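PDB 2O55: putative glycerophosphodiester phosphodiesterase from Galdieria sulphuraria, which belongs to the glycerophosphodiester phosphodiesterase family, whose members share a TIM-barrel fold with a ring of parallel strands surrounded by helices. Local coordinates for residues L20-T25 / G88-P93; R35-I40 / Y245-M250; C147-E152 / T167-Y172. One frame throughout, in Å; residues are numbered along the deposited sequence.

Contact 1 (L20-T25 / G88-P93)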
ATOM      1  N   LEU A  20       1.025  18.845  -1.736  1.00 23.29           N
ATOM      2  CA  LEU A  20      -0.082  19.317  -0.898  1.00 23.16           C
ATOM      3  C   LEU A  20      -0.220  18.809   0.547  1.00 23.12           C
ATOM      4  O   LEU A  20      -0.975  19.400   1.338  1.00 23.01           O
ATOM      5  CB  LEU A  20      -1.395  19.116  -1.659  1.00 23.27           C
ATOM      6  CG  LEU A  20      -1.440  19.732  -3.067  1.00 23.67           C
ATOM      7  CD1 LEU A  20      -1.914  18.693  -4.086  1.00 22.74           C
ATOM      8  CD2 LEU A  20      -2.268  21.050  -3.119  1.00 23.59           C
ATOM      9  N   ALA A  21       0.490  17.735   0.896  1.00 22.92           N
ATOM     10  CA  ALA A  21       0.378  17.147   2.234  1.00 22.97           C
ATOM     11  C   ALA A  21       1.450  16.104   2.512  1.00 23.32           C
ATOM     12  O   ALA A  21       1.975  15.491   1.578  1.00 23.07           O
ATOM     13  CB  ALA A  21      -1.006  16.532   2.439  1.00 22.82           C
ATOM     14  N   PRO A  22       1.766  15.891   3.811  1.00 23.91           N
ATOM     15  CA  PRO A  22       2.740  14.867   4.271  1.00 24.03           C
ATOM     16  C   PRO A  22       2.267  13.429   4.049  1.00 24.04           C
ATOM     17  O   PRO A  22       1.072  13.142   4.142  1.00 24.32           O
ATOM     18  CB  PRO A  22       2.883  15.145   5.775  1.00 24.06           C
ATOM     19  CG  PRO A  22       1.633  15.912   6.160  1.00 24.40           C
ATOM     20  CD  PRO A  22       1.198  16.676   4.933  1.00 23.93           C
ATOM     21  N   GLU A  23       3.213  12.542   3.752  1.00 23.87           N
ATOM     22  CA  GLU A  23       2.925  11.132   3.487  1.00 23.39           C
ATOM     23  C   GLU A  23       2.173  10.452   4.651  1.00 23.62           C
ATOM     24  O   GLU A  23       2.381  10.800   5.831  1.00 23.82           O
ATOM     25  CB  GLU A  23       4.240  10.393   3.206  1.00 23.57           C
ATOM     26  CG  GLU A  23       5.262  10.475   4.361  1.00 23.21           C
ATOM     27  CD  GLU A  23       6.468   9.578   4.174  1.00 22.49           C
ATOM     28  OE1 GLU A  23       6.362   8.352   4.422  1.00 20.61           O
ATOM     29  OE2 GLU A  23       7.527  10.118   3.808  1.00 21.42           O
ATOM     30  N   ASN A  24       1.314   9.484   4.320  1.00 23.19           N
ATOM     31  CA  ASN A  24       0.602   8.685   5.327  1.00 22.91           C
ATOM     32  C   ASN A  24      -0.051   9.527   6.420  1.00 22.64           C
ATOM     33  O   ASN A  24       0.092   9.257   7.619  1.00 22.68           O
ATOM     34  CB  ASN A  24       1.524   7.627   5.946  1.00 23.10           C
ATOM     35  CG  ASN A  24       1.828   6.511   5.000  1.00 22.90           C
ATOM     36  OD1 ASN A  24       0.987   6.124   4.189  1.00 22.44           O
ATOM     37  ND2 ASN A  24       3.039   5.977   5.090  1.00 24.00           N
ATOM     38  N   THR A  25      -0.775  10.543   5.970  1.00 22.40           N
ATOM     39  CA  THR A  25      -1.408  11.528   6.825  1.00 21.93           C
ATOM     40  C   THR A  25      -2.849  11.618   6.337  1.00 21.47           C
ATOM     41  O   THR A  25      -3.066  11.574   5.134  1.00 21.42           O
ATOM     42  CB  THR A  25      -0.679  12.883   6.665  1.00 21.85           C
ATOM     43  OG1 THR A  25      -0.509  13.509   7.935  1.00 22.12           O
ATOM     44  CG2 THR A  25      -1.420  13.804   5.734  1.00 21.84           C
ATOM     45  N   GLY A  88       3.696  20.238   8.389  1.00 29.21           N
ATOM     46  CA  GLY A  88       3.357  21.419   9.163  1.00 29.57           C
ATOM     47  C   GLY A  88       1.901  21.348   9.574  1.00 29.92           C
ATOM     48  O   GLY A  88       1.028  21.898   8.903  1.00 29.84           O
ATOM     49  N   GLY A  89       1.633  20.638  10.663  1.00 30.31           N
ATOM     50  CA  GLY A  89       0.296  20.604  11.223  1.00 31.08           C
ATOM     51  C   GLY A  89      -0.411  19.260  11.291  1.00 31.74           C
ATOM     52  O   GLY A  89      -1.407  19.144  12.006  1.00 32.18           O
ATOM     53  N   HIS A  90       0.068  18.246  10.567  1.00 31.98           N
ATOM     54  CA  HIS A  90      -0.647  16.954  10.511  1.00 32.40           C
ATOM     55  C   HIS A  90       0.088  15.870  11.276  1.00 32.31           C
ATOM     56  O   HIS A  90       1.273  16.018  11.574  1.00 32.81           O
ATOM     57  CB  HIS A  90      -0.925  16.536   9.070  1.00 32.47           C
ATOM     58  CG  HIS A  90      -1.438  17.661   8.231  1.00 33.82           C
ATOM     59  ND1 HIS A  90      -0.698  18.231   7.217  1.00 35.26           N
ATOM     60  CD2 HIS A  90      -2.597  18.361   8.290  1.00 34.78           C
ATOM     61  CE1 HIS A  90      -1.388  19.216   6.667  1.00 35.37           C
ATOM     62  NE2 HIS A  90      -2.546  19.315   7.299  1.00 35.46           N
ATOM     63  N   THR A  91      -0.617  14.793  11.614  1.00 31.96           N
ATOM     64  CA  THR A  91      -0.099  13.836  12.601  1.00 31.56           C
ATOM     65  C   THR A  91      -0.247  12.368  12.196  1.00 31.13           C
ATOM     66  O   THR A  91      -1.048  12.055  11.311  1.00 31.35           O
ATOM     67  CB  THR A  91      -0.742  14.062  13.988  1.00 31.64           C
ATOM     68  OG1 THR A  91       0.061  13.416  14.979  1.00 31.98           O
ATOM     69  CG2 THR A  91      -2.197  13.529  14.042  1.00 31.13           C
ATOM     70  N   ILE A  92       0.516  11.477  12.841  1.00 30.37           N
ATOM     71  CA  ILE A  92       0.444  10.039  12.520  1.00 29.51           C
ATOM     72  C   ILE A  92      -0.945   9.513  12.868  1.00 28.95           C
ATOM     73  O   ILE A  92      -1.370   9.612  14.016  1.00 29.05           O
ATOM     74  CB  ILE A  92       1.532   9.166  13.226  1.00 29.42           C
ATOM     75  CG1 ILE A  92       2.944   9.615  12.850  1.00 29.59           C
ATOM     76  CG2 ILE A  92       1.383   7.714  12.825  1.00 29.51           C
ATOM     77  CD1 ILE A  92       4.025   9.051  13.745  1.00 29.22           C
ATOM     78  N   PRO A  93      -1.663   8.980  11.868  1.00 28.42           N
ATOM     79  CA  PRO A  93      -2.974   8.386  12.107  1.00 28.19           C
ATOM     80  C   PRO A  93      -2.909   6.905  12.511  1.00 27.94           C
ATOM     81  O   PRO A  93      -1.873   6.252  12.324  1.00 28.19           O
ATOM     82  CB  PRO A  93      -3.679   8.538  10.757  1.00 27.90           C
ATOM     83  CG  PRO A  93      -2.576   8.695   9.739  1.00 28.24           C
ATOM     84  CD  PRO A  93      -1.275   8.907  10.448  1.00 28.42           C
TER

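Contact 2 (R35-I40 / Y245-M250)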
ATOM      1  N   ARG A  35     -10.054  14.509  -4.875  1.00 21.85           N
ATOM      2  CA  ARG A  35      -9.582  14.561  -6.272  1.00 20.74           C
ATOM      3  C   ARG A  35     -10.070  13.349  -7.073  1.00 19.94           C
ATOM      4  O   ARG A  35      -9.631  13.115  -8.200  1.00 19.42           O
ATOM      5  CB  ARG A  35      -8.056  14.641  -6.301  1.00 20.79           C
ATOM      6  CG  ARG A  35      -7.498  15.813  -5.516  1.00 20.53           C
ATOM      7  CD  ARG A  35      -7.287  16.994  -6.416  1.00 20.35           C
ATOM      8  NE  ARG A  35      -6.900  18.204  -5.699  1.00 18.85           N
ATOM      9  CZ  ARG A  35      -5.813  18.912  -5.979  1.00 18.44           C
ATOM     10  NH1 ARG A  35      -4.999  18.527  -6.952  1.00 18.39           N
ATOM     11  NH2 ARG A  35      -5.548  20.008  -5.290  1.00 18.54           N
ATOM     12  N   ASN A  36     -10.974  12.589  -6.455  1.00 19.04           N
ATOM     13  CA  ASN A  36     -11.597  11.387  -7.023  1.00 18.43           C
ATOM     14  C   ASN A  36     -10.595  10.293  -7.519  1.00 17.97           C
ATOM     15  O   ASN A  36     -10.778   9.718  -8.602  1.00 18.34           O
ATOM     16  CB  ASN A  36     -12.694  11.759  -8.072  1.00 18.39           C
ATOM     17  CG  ASN A  36     -13.914  12.577  -7.461  1.00 17.47           C
ATOM     18  OD1 ASN A  36     -14.612  12.097  -6.573  1.00 17.08           O
ATOM     19  ND2 ASN A  36     -14.176  13.782  -7.997  1.00 14.20           N
ATOM     20  N   ILE A  37      -9.555   9.999  -6.722  1.00 17.00           N
ATOM     21  CA  ILE A  37      -8.585   8.928  -7.084  1.00 16.41           C
ATOM     22  C   ILE A  37      -8.853   7.558  -6.399  1.00 15.27           C
ATOM     23  O   ILE A  37      -8.833   7.447  -5.186  1.00 14.79           O
ATOM     24  CB  ILE A  37      -7.049   9.360  -7.008  1.00 16.73           C
ATOM     25  CG1 ILE A  37      -6.478   9.175  -5.623  1.00 17.53           C
ATOM     26  CG2 ILE A  37      -6.765  10.802  -7.522  1.00 16.41           C
ATOM     27  CD1 ILE A  37      -5.129   8.565  -5.684  1.00 19.38           C
ATOM     28  N   PRO A  38      -9.065   6.505  -7.198  1.00 14.57           N
ATOM     29  CA  PRO A  38      -9.851   5.367  -6.724  1.00 14.41           C
ATOM     30  C   PRO A  38      -9.227   4.524  -5.630  1.00 14.52           C
ATOM     31  O   PRO A  38      -9.964   3.870  -4.897  1.00 14.65           O
ATOM     32  CB  PRO A  38     -10.058   4.527  -7.993  1.00 14.13           C
ATOM     33  CG  PRO A  38      -8.942   4.872  -8.854  1.00 13.96           C
ATOM     34  CD  PRO A  38      -8.558   6.294  -8.565  1.00 14.26           C
ATOM     35  N   TYR A  39      -7.897   4.531  -5.533  1.00 14.87           N
ATOM     36  CA  TYR A  39      -7.140   3.691  -4.591  1.00 15.23           C
ATOM     37  C   TYR A  39      -6.073   4.482  -3.875  1.00 15.28           C
ATOM     38  O   TYR A  39      -5.522   5.418  -4.462  1.00 15.65           O
ATOM     39  CB  TYR A  39      -6.385   2.601  -5.338  1.00 15.78           C
ATOM     40  CG  TYR A  39      -7.240   1.493  -5.865  1.00 16.02           C
ATOM     41  CD1 TYR A  39      -7.650   1.474  -7.187  1.00 16.30           C
ATOM     42  CD2 TYR A  39      -7.615   0.454  -5.048  1.00 16.01           C
ATOM     43  CE1 TYR A  39      -8.434   0.447  -7.677  1.00 17.54           C
ATOM     44  CE2 TYR A  39      -8.406  -0.564  -5.518  1.00 17.69           C
ATOM     45  CZ  TYR A  39      -8.811  -0.569  -6.830  1.00 17.54           C
ATOM     46  OH  TYR A  39      -9.594  -1.606  -7.274  1.00 18.30           O
ATOM     47  N   ILE A  40      -5.753   4.106  -2.635  1.00 14.77           N
ATOM     48  CA  ILE A  40      -4.488   4.538  -2.047  1.00 14.82           C
ATOM     49  C   ILE A  40      -3.729   3.359  -1.448  1.00 15.25           C
ATOM     50  O   ILE A  40      -4.319   2.332  -1.075  1.00 15.01           O
ATOM     51  CB  ILE A  40      -4.628   5.662  -0.995  1.00 15.02           C
ATOM     52  CG1 ILE A  40      -5.440   5.195   0.213  1.00 15.62           C
ATOM     53  CG2 ILE A  40      -5.182   6.966  -1.603  1.00 15.08           C
ATOM     54  CD1 ILE A  40      -4.574   4.595   1.339  1.00 18.37           C
ATOM     55  N   TYR A 245       3.153  10.490  -8.022  1.00 13.87           N
ATOM     56  CA  TYR A 245       2.483  11.687  -8.495  1.00 13.55           C
ATOM     57  C   TYR A 245       1.117  11.367  -9.089  1.00 13.50           C
ATOM     58  O   TYR A 245       0.928  11.491 -10.296  1.00 13.67           O
ATOM     59  CB  TYR A 245       3.370  12.401  -9.505  1.00 13.48           C
ATOM     60  CG  TYR A 245       4.652  12.833  -8.863  1.00 13.69           C
ATOM     61  CD1 TYR A 245       5.739  11.952  -8.788  1.00 12.30           C
ATOM     62  CD2 TYR A 245       4.768  14.115  -8.284  1.00 12.59           C
ATOM     63  CE1 TYR A 245       6.911  12.340  -8.176  1.00 13.34           C
ATOM     64  CE2 TYR A 245       5.933  14.516  -7.673  1.00 12.14           C
ATOM     65  CZ  TYR A 245       7.006  13.621  -7.618  1.00 13.71           C
ATOM     66  OH  TYR A 245       8.174  13.992  -6.991  1.00 14.40           O
ATOM     67  N   PRO A 246       0.152  10.968  -8.240  1.00 13.35           N
ATOM     68  CA  PRO A 246      -1.185  10.588  -8.737  1.00 13.61           C
ATOM     69  C   PRO A 246      -1.906  11.689  -9.560  1.00 14.18           C
ATOM     70  O   PRO A 246      -2.564  11.386 -10.579  1.00 14.52           O
ATOM     71  CB  PRO A 246      -1.963  10.260  -7.452  1.00 12.97           C
ATOM     72  CG  PRO A 246      -1.165  10.835  -6.329  1.00 12.72           C
ATOM     73  CD  PRO A 246       0.249  10.858  -6.771  1.00 13.12           C
ATOM     74  N   PHE A 247      -1.778  12.946  -9.126  1.00 14.18           N
ATOM     75  CA  PHE A 247      -2.429  14.061  -9.805  1.00 14.19           C
ATOM     76  C   PHE A 247      -1.828  14.263 -11.204  1.00 14.52           C
ATOM     77  O   PHE A 247      -2.562  14.523 -12.171  1.00 14.50           O
ATOM     78  CB  PHE A 247      -2.402  15.330  -8.937  1.00 13.85           C
ATOM     79  CG  PHE A 247      -3.034  15.141  -7.565  1.00 14.61           C
ATOM     80  CD1 PHE A 247      -2.737  16.004  -6.517  1.00 14.03           C
ATOM     81  CD2 PHE A 247      -3.926  14.072  -7.315  1.00 15.79           C
ATOM     82  CE1 PHE A 247      -3.321  15.821  -5.258  1.00 14.21           C
ATOM     83  CE2 PHE A 247      -4.510  13.877  -6.050  1.00 14.30           C
ATOM     84  CZ  PHE A 247      -4.200  14.748  -5.027  1.00 14.03           C
ATOM     85  N   GLY A 248      -0.506  14.102 -11.311  1.00 14.81           N
ATOM     86  CA  GLY A 248       0.177  14.089 -12.603  1.00 15.15           C
ATOM     87  C   GLY A 248      -0.252  12.905 -13.452  1.00 15.77           C
ATOM     88  O   GLY A 248      -0.485  13.038 -14.664  1.00 16.27           O
ATOM     89  N   LEU A 249      -0.362  11.745 -12.811  1.00 15.96           N
ATOM     90  CA  LEU A 249      -0.789  10.538 -13.484  1.00 16.29           C
ATOM     91  C   LEU A 249      -2.210  10.689 -13.995  1.00 17.14           C
ATOM     92  O   LEU A 249      -2.475  10.344 -15.149  1.00 17.71           O
ATOM     93  CB  LEU A 249      -0.664   9.313 -12.569  1.00 16.14           C
ATOM     94  CG  LEU A 249      -1.034   7.942 -13.154  1.00 15.07           C
ATOM     95  CD1 LEU A 249      -0.574   7.804 -14.585  1.00 15.84           C
ATOM     96  CD2 LEU A 249      -0.442   6.819 -12.345  1.00 13.23           C
HETATM   97  N   MSE A 250      -3.115  11.200 -13.155  1.00 17.61           N
HETATM   98  CA  MSE A 250      -4.492  11.448 -13.574  1.00 18.37           C
HETATM   99  C   MSE A 250      -4.530  12.419 -14.754  1.00 17.70           C
HETATM  100  O   MSE A 250      -5.203  12.162 -15.756  1.00 17.14           O
HETATM  101  CB  MSE A 250      -5.294  12.041 -12.428  1.00 19.66           C
HETATM  102  CG  MSE A 250      -6.540  11.228 -12.007  1.00 23.90           C
HETATM  103 SE   MSE A 250      -7.724  10.396 -13.401  1.00 31.21          SE
HETATM  104  CE  MSE A 250      -9.420   9.922 -12.211  1.00 25.61           C
TER

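Contact 3 (C147-E152 / T167-Y172). With SO4 (sulfate ion), chain D; SO4 (sulfate ion), chain C.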
ATOM      1  N   CYS A 147      -1.003  -6.396   1.215  1.00 14.47           N
ATOM      2  CA  CYS A 147       0.194  -6.795   0.492  1.00 14.13           C
ATOM      3  C   CYS A 147       1.459  -6.718   1.341  1.00 13.91           C
ATOM      4  O   CYS A 147       1.461  -6.097   2.419  1.00 14.37           O
ATOM      5  CB  CYS A 147       0.347  -5.959  -0.759  1.00 14.10           C
ATOM      6  SG  CYS A 147       0.564  -4.297  -0.308  1.00 14.12           S
ATOM      7  N   SER A 148       2.522  -7.364   0.847  1.00 13.11           N
ATOM      8  CA  SER A 148       3.785  -7.453   1.552  1.00 12.46           C
ATOM      9  C   SER A 148       4.879  -7.960   0.634  1.00 12.02           C
ATOM     10  O   SER A 148       4.601  -8.638  -0.366  1.00 12.01           O
ATOM     11  CB  SER A 148       3.641  -8.391   2.741  1.00 12.37           C
ATOM     12  OG  SER A 148       4.855  -8.490   3.453  1.00 13.45           O
ATOM     13  N   PHE A 149       6.119  -7.608   0.966  1.00 11.56           N
ATOM     14  CA  PHE A 149       7.288  -8.251   0.381  1.00 11.11           C
ATOM     15  C   PHE A 149       7.501  -9.609   0.982  1.00 11.35           C
ATOM     16  O   PHE A 149       8.008 -10.505   0.316  1.00 12.13           O
ATOM     17  CB  PHE A 149       8.528  -7.406   0.573  1.00 10.45           C
ATOM     18  CG  PHE A 149       8.541  -6.223  -0.290  1.00 10.50           C
ATOM     19  CD1 PHE A 149       8.405  -4.958   0.248  1.00  9.89           C
ATOM     20  CD2 PHE A 149       8.603  -6.365  -1.673  1.00 10.80           C
ATOM     21  CE1 PHE A 149       8.393  -3.839  -0.574  1.00  7.78           C
ATOM     22  CE2 PHE A 149       8.581  -5.247  -2.496  1.00  9.56           C
ATOM     23  CZ  PHE A 149       8.484  -3.985  -1.938  1.00  8.28           C
ATOM     24  N   HIS A 150       7.084  -9.762   2.233  1.00 11.35           N
ATOM     25  CA  HIS A 150       7.206 -11.012   2.960  1.00 11.53           C
ATOM     26  C   HIS A 150       5.898 -11.800   2.935  1.00 11.47           C
ATOM     27  O   HIS A 150       4.969 -11.494   3.664  1.00 11.54           O
ATOM     28  CB  HIS A 150       7.636 -10.685   4.373  1.00 11.47           C
ATOM     29  CG  HIS A 150       8.681  -9.623   4.426  1.00 11.80           C
ATOM     30  ND1 HIS A 150      10.011  -9.879   4.167  1.00 13.03           N
ATOM     31  CD2 HIS A 150       8.591  -8.296   4.681  1.00 11.68           C
ATOM     32  CE1 HIS A 150      10.699  -8.755   4.280  1.00 12.91           C
ATOM     33  NE2 HIS A 150       9.859  -7.779   4.584  1.00 12.27           N
ATOM     34  N   HIS A 151       5.840 -12.827   2.096  1.00 11.74           N
ATOM     35  CA  HIS A 151       4.570 -13.484   1.783  1.00 12.18           C
ATOM     36  C   HIS A 151       4.049 -14.396   2.864  1.00 12.12           C
ATOM     37  O   HIS A 151       2.859 -14.746   2.884  1.00 13.02           O
ATOM     38  CB  HIS A 151       4.620 -14.153   0.405  1.00 12.16           C
ATOM     39  CG  HIS A 151       5.104 -13.220  -0.666  1.00 14.98           C
ATOM     40  ND1 HIS A 151       6.136 -13.535  -1.528  1.00 16.98           N
ATOM     41  CD2 HIS A 151       4.755 -11.938  -0.947  1.00 16.49           C
ATOM     42  CE1 HIS A 151       6.377 -12.499  -2.315  1.00 17.77           C
ATOM     43  NE2 HIS A 151       5.552 -11.516  -1.982  1.00 17.58           N
ATOM     44  N   GLU A 152       4.918 -14.748   3.796  1.00 11.83           N
ATOM     45  CA  GLU A 152       4.474 -15.515   4.923  1.00 11.67           C
ATOM     46  C   GLU A 152       3.492 -14.728   5.741  1.00 10.90           C
ATOM     47  O   GLU A 152       2.602 -15.315   6.326  1.00 11.30           O
ATOM     48  CB  GLU A 152       5.624 -15.934   5.808  1.00 12.15           C
ATOM     49  CG  GLU A 152       5.304 -17.226   6.528  1.00 15.83           C
ATOM     50  CD  GLU A 152       6.075 -17.385   7.828  1.00 20.77           C
ATOM     51  OE1 GLU A 152       5.446 -17.225   8.915  1.00 23.32           O
ATOM     52  OE2 GLU A 152       7.304 -17.663   7.764  1.00 21.30           O
ATOM     53  N   THR A 167      -2.232  -9.145  -2.364  1.00  8.80           N
ATOM     54  CA  THR A 167      -1.353  -8.930  -3.496  1.00  8.69           C
ATOM     55  C   THR A 167       0.054  -9.260  -3.043  1.00  9.23           C
ATOM     56  O   THR A 167       0.523  -8.742  -2.028  1.00  9.21           O
ATOM     57  CB  THR A 167      -1.417  -7.471  -3.961  1.00  8.35           C
ATOM     58  OG1 THR A 167      -2.763  -7.154  -4.306  1.00  8.28           O
ATOM     59  CG2 THR A 167      -0.507  -7.208  -5.175  1.00  7.17           C
ATOM     60  N   TYR A 168       0.724 -10.129  -3.788  1.00  9.38           N
ATOM     61  CA  TYR A 168       2.106 -10.446  -3.498  1.00  9.68           C
ATOM     62  C   TYR A 168       2.960  -9.333  -4.093  1.00 10.09           C
ATOM     63  O   TYR A 168       2.762  -8.952  -5.267  1.00 10.28           O
ATOM     64  CB  TYR A 168       2.463 -11.782  -4.132  1.00 10.05           C
ATOM     65  CG  TYR A 168       2.283 -13.013  -3.256  1.00 10.31           C
ATOM     66  CD1 TYR A 168       1.373 -13.029  -2.198  1.00  8.91           C
ATOM     67  CD2 TYR A 168       3.006 -14.187  -3.528  1.00 11.12           C
ATOM     68  CE1 TYR A 168       1.206 -14.174  -1.403  1.00 10.14           C
ATOM     69  CE2 TYR A 168       2.839 -15.345  -2.745  1.00 12.74           C
ATOM     70  CZ  TYR A 168       1.939 -15.326  -1.667  1.00 11.05           C
ATOM     71  OH  TYR A 168       1.800 -16.451  -0.867  1.00  9.22           O
ATOM     72  N   LEU A 169       3.884  -8.802  -3.280  1.00  9.93           N
ATOM     73  CA  LEU A 169       4.825  -7.767  -3.707  1.00  9.27           C
ATOM     74  C   LEU A 169       6.183  -8.368  -4.062  1.00  9.15           C
ATOM     75  O   LEU A 169       6.769  -9.072  -3.243  1.00  9.72           O
ATOM     76  CB  LEU A 169       5.029  -6.756  -2.586  1.00  9.05           C
ATOM     77  CG  LEU A 169       4.179  -5.495  -2.495  1.00  8.98           C
ATOM     78  CD1 LEU A 169       4.274  -4.938  -1.097  1.00  8.87           C
ATOM     79  CD2 LEU A 169       4.650  -4.457  -3.475  1.00  8.17           C
ATOM     80  N   PHE A 170       6.706  -8.062  -5.248  1.00  8.81           N
ATOM     81  CA  PHE A 170       8.015  -8.577  -5.635  1.00  9.13           C
ATOM     82  C   PHE A 170       9.154  -7.571  -5.626  1.00 10.09           C
ATOM     83  O   PHE A 170       8.960  -6.391  -5.314  1.00 10.46           O
ATOM     84  CB  PHE A 170       7.934  -9.252  -6.999  1.00  8.52           C
ATOM     85  CG  PHE A 170       7.140 -10.492  -6.971  1.00  8.46           C
ATOM     86  CD1 PHE A 170       5.812 -10.490  -7.379  1.00  8.29           C
ATOM     87  CD2 PHE A 170       7.688 -11.665  -6.446  1.00  6.05           C
ATOM     88  CE1 PHE A 170       5.050 -11.668  -7.298  1.00  8.12           C
ATOM     89  CE2 PHE A 170       6.951 -12.825  -6.373  1.00  4.97           C
ATOM     90  CZ  PHE A 170       5.627 -12.837  -6.792  1.00  6.24           C
ATOM     91  N   ASN A 171      10.340  -8.060  -6.003  1.00 10.94           N
ATOM     92  CA  ASN A 171      11.554  -7.263  -6.134  1.00 11.21           C
ATOM     93  C   ASN A 171      11.953  -6.629  -4.802  1.00 12.19           C
ATOM     94  O   ASN A 171      12.324  -5.440  -4.743  1.00 12.11           O
ATOM     95  CB  ASN A 171      11.398  -6.194  -7.210  1.00 10.81           C
ATOM     96  CG  ASN A 171      10.721  -6.709  -8.460  1.00 11.02           C
ATOM     97  OD1 ASN A 171       9.677  -6.186  -8.848  1.00 12.58           O
ATOM     98  ND2 ASN A 171      11.316  -7.721  -9.116  1.00  9.55           N
ATOM     99  N   TYR A 172      11.874  -7.434  -3.741  1.00 12.93           N
ATOM    100  CA  TYR A 172      12.200  -6.977  -2.404  1.00 13.64           C
ATOM    101  C   TYR A 172      13.492  -6.179  -2.352  1.00 14.04           C
ATOM    102  O   TYR A 172      13.414  -4.961  -2.181  1.00 15.93           O
ATOM    103  CB  TYR A 172      12.180  -8.110  -1.379  1.00 14.36           C
ATOM    104  CG  TYR A 172      12.622  -7.731   0.023  1.00 14.08           C
ATOM    105  CD1 TYR A 172      12.123  -6.593   0.654  1.00 15.52           C
ATOM    106  CD2 TYR A 172      13.520  -8.533   0.729  1.00 13.94           C
ATOM    107  CE1 TYR A 172      12.528  -6.244   1.947  1.00 14.42           C
ATOM    108  CE2 TYR A 172      13.922  -8.205   2.023  1.00 13.94           C
ATOM    109  CZ  TYR A 172      13.417  -7.062   2.626  1.00 14.49           C
ATOM    110  OH  TYR A 172      13.805  -6.722   3.904  1.00 14.61           O
TER
HETATM  111  S   SO4 D 261       8.940 -14.643   3.294  0.75 49.81           S
HETATM  112  O1  SO4 D 261       7.933 -15.687   3.406  0.75 47.85           O
HETATM  113  O2  SO4 D 261      10.297 -15.163   3.461  0.75 48.20           O
HETATM  114  O3  SO4 D 261       8.773 -13.997   1.982  0.75 47.49           O
HETATM  115  O4  SO4 D 261       8.711 -13.712   4.389  0.75 49.86           O
HETATM  116  S   SO4 C   2       9.157  -4.442   4.866  0.75 31.06           S
HETATM  117  O1  SO4 C   2      10.379  -5.168   4.540  0.75 29.78           O
HETATM  118  O2  SO4 C   2       9.496  -3.050   5.156  0.75 29.26           O
HETATM  119  O3  SO4 C   2       8.220  -4.509   3.739  0.75 31.49           O
HETATM  120  O4  SO4 C   2       8.539  -5.044   6.041  0.75 28.32           O

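Contact 1 (L20-T25 / G88-P93)
The backbones of two loops draw together where N24 and T25 meet P93, and the nearest CA atoms, those of T25 and I92, lie 6.2 Å apart. In the TIM barrel, 20-25 belongs to the connection from strand 8-12 to helix 26-34, and T25 is the N-cap residue of that helix; 88-93 runs up to helix 95-104. No hydrogen bond crosses between 20-25 and 88-93; van der Waals touches of side chains and of the N24 carbonyl make the contact. P22 and H90 cross at about a right angle: the proline presents CD to H90 ND1 at 3.4 Å, with P22 CG nearly as close. H90 CG stands beside its own backbone N, opposite the carbonyl carbon (chi1 -45°), which brings ND1 against the CG-CD side of P22. T25 approaches the same histidine at a slant, T25 OG1 lying 3.3 Å from H90 CB. Farther along, P93 turns its ring toward the N24-T25 backbone, and P93 CG is 4.2 Å from T25 CA. The amide of N24 points to the barrel instead, where OD1 bonds T42 OG1 and ND2 bonds D43 OD2. On the other loop, T91 OG1 is bound to L84 O, and P93 is tied through its backbone to L54 of strand 52-54. At this end of the contact the carbonyl of N24 abuts the proline ring, N24 O lying 3.2 Å from P93 CD.

Contact 2 (R35-I40 / Y245-M250)
R35 lays its side chain over one face of the F247 ring. The guanidinium is stacked there with its plane 27° from that of the ring, and R35 CZ is 4.5 Å from the ring centroid in an off-centre cation-pi contact. R35 NH1 reaches F247 CD1 at 3.4 Å, while R35 CD, 4.2 Å from the centroid, adds a CH-pi contact. A bend at chi2 (-94°) lets the arginine chain follow the ring across. I37 approaches differently: its CG2 meets the ring edge at F247 CE2, 4.1 Å away, and its CD1 lies 4.0 Å from P246 CB. M250, a selenomethionine, brings CE to 3.9 Å from N36 O.

Behind these side chains, N36 has positive phi and is the C-prime residue of a Schellman motif closing helix 26-34, which turns the chain toward strand 39-46. Opposite, helix 246-253 begins after its N-cap residue Y245; E18 OE2 accepts a hydrogen bond from G248 N and a weak one from F247 N. The join is thus mainly apolar and pi in character: the arginine pairs its cation and its methylenes with an aromatic face, while P246 packs also on I9 of strand 8-12 and I37 on C32 of helix 26-34.

Contact 3 (C147-E152 / T167-Y172)
A beta-alpha-beta unit of the barrel, strand 144-148, helix 151-160 and strand 165-169, brings these segments side by side near the carboxyl ends of the two strands. The parallel neighbours are joined by L169 N, which donates to S148 O at 3.0 Å, and C147 SG packs on L169 CD1. Beyond them H151 forms an offset stack with Y168, centroids 4.0 Å apart and planes only 4° from parallel. With H151 CG beside its backbone N (chi1 -51°), the imidazole reaches back over the phenol, and its edge turns to the face of F170. H151 NE2 also donates to L169 O at 3.0 Å, approaching from above the carbonyl plane, while F149 O lies against the imidazole face opposite Y168. F149 sets its ring face on L169 CB. H150 directs its edge at the Y172 face, with H150 CE1 3.6 Å from Y172 CZ. The hydroxyl of S148 accepts from H150 N at 2.8 Å, an ST turn just before helix 151-160. Both sulfates are probably crystallisation ions: that of chain C takes a nearly straight bond, 165° at the hydrogen, from H150 NE2 to O1 at 2.7 Å; that of chain D is held by H151 N, 3.2 Å from its O3, and weakly by E152 N. Their position is consistent with the carboxyl-end loops of a TIM barrel, the side on which such folds carry their active sites.

Overall arrangement
Contacts 1 and 2 are neighbours, their centres about 17 Å apart, and meet directly: L20 CD1 lies 3.4 Å from F247 CE1. Their segments alternate along the chain in the order 20-25, 35-40, 88-93, 245-250, and helix 26-34 links the first two. Contact 3 is nested inside the loop closed by contact 2 and lies across the chain's centre from both, with centres about 26 Å from contact 1 and 23 Å from contact 2. Contacts 2 and 3 reach the same barrel sheet, contact 2 where strand 39-46 begins and contact 3 near the ends of strands 144-148 and 165-169. Contact 2 thus joins the turn after helix 26-34 to the last helix, next to where strands 8-12 and 240-243 pair to close the barrel.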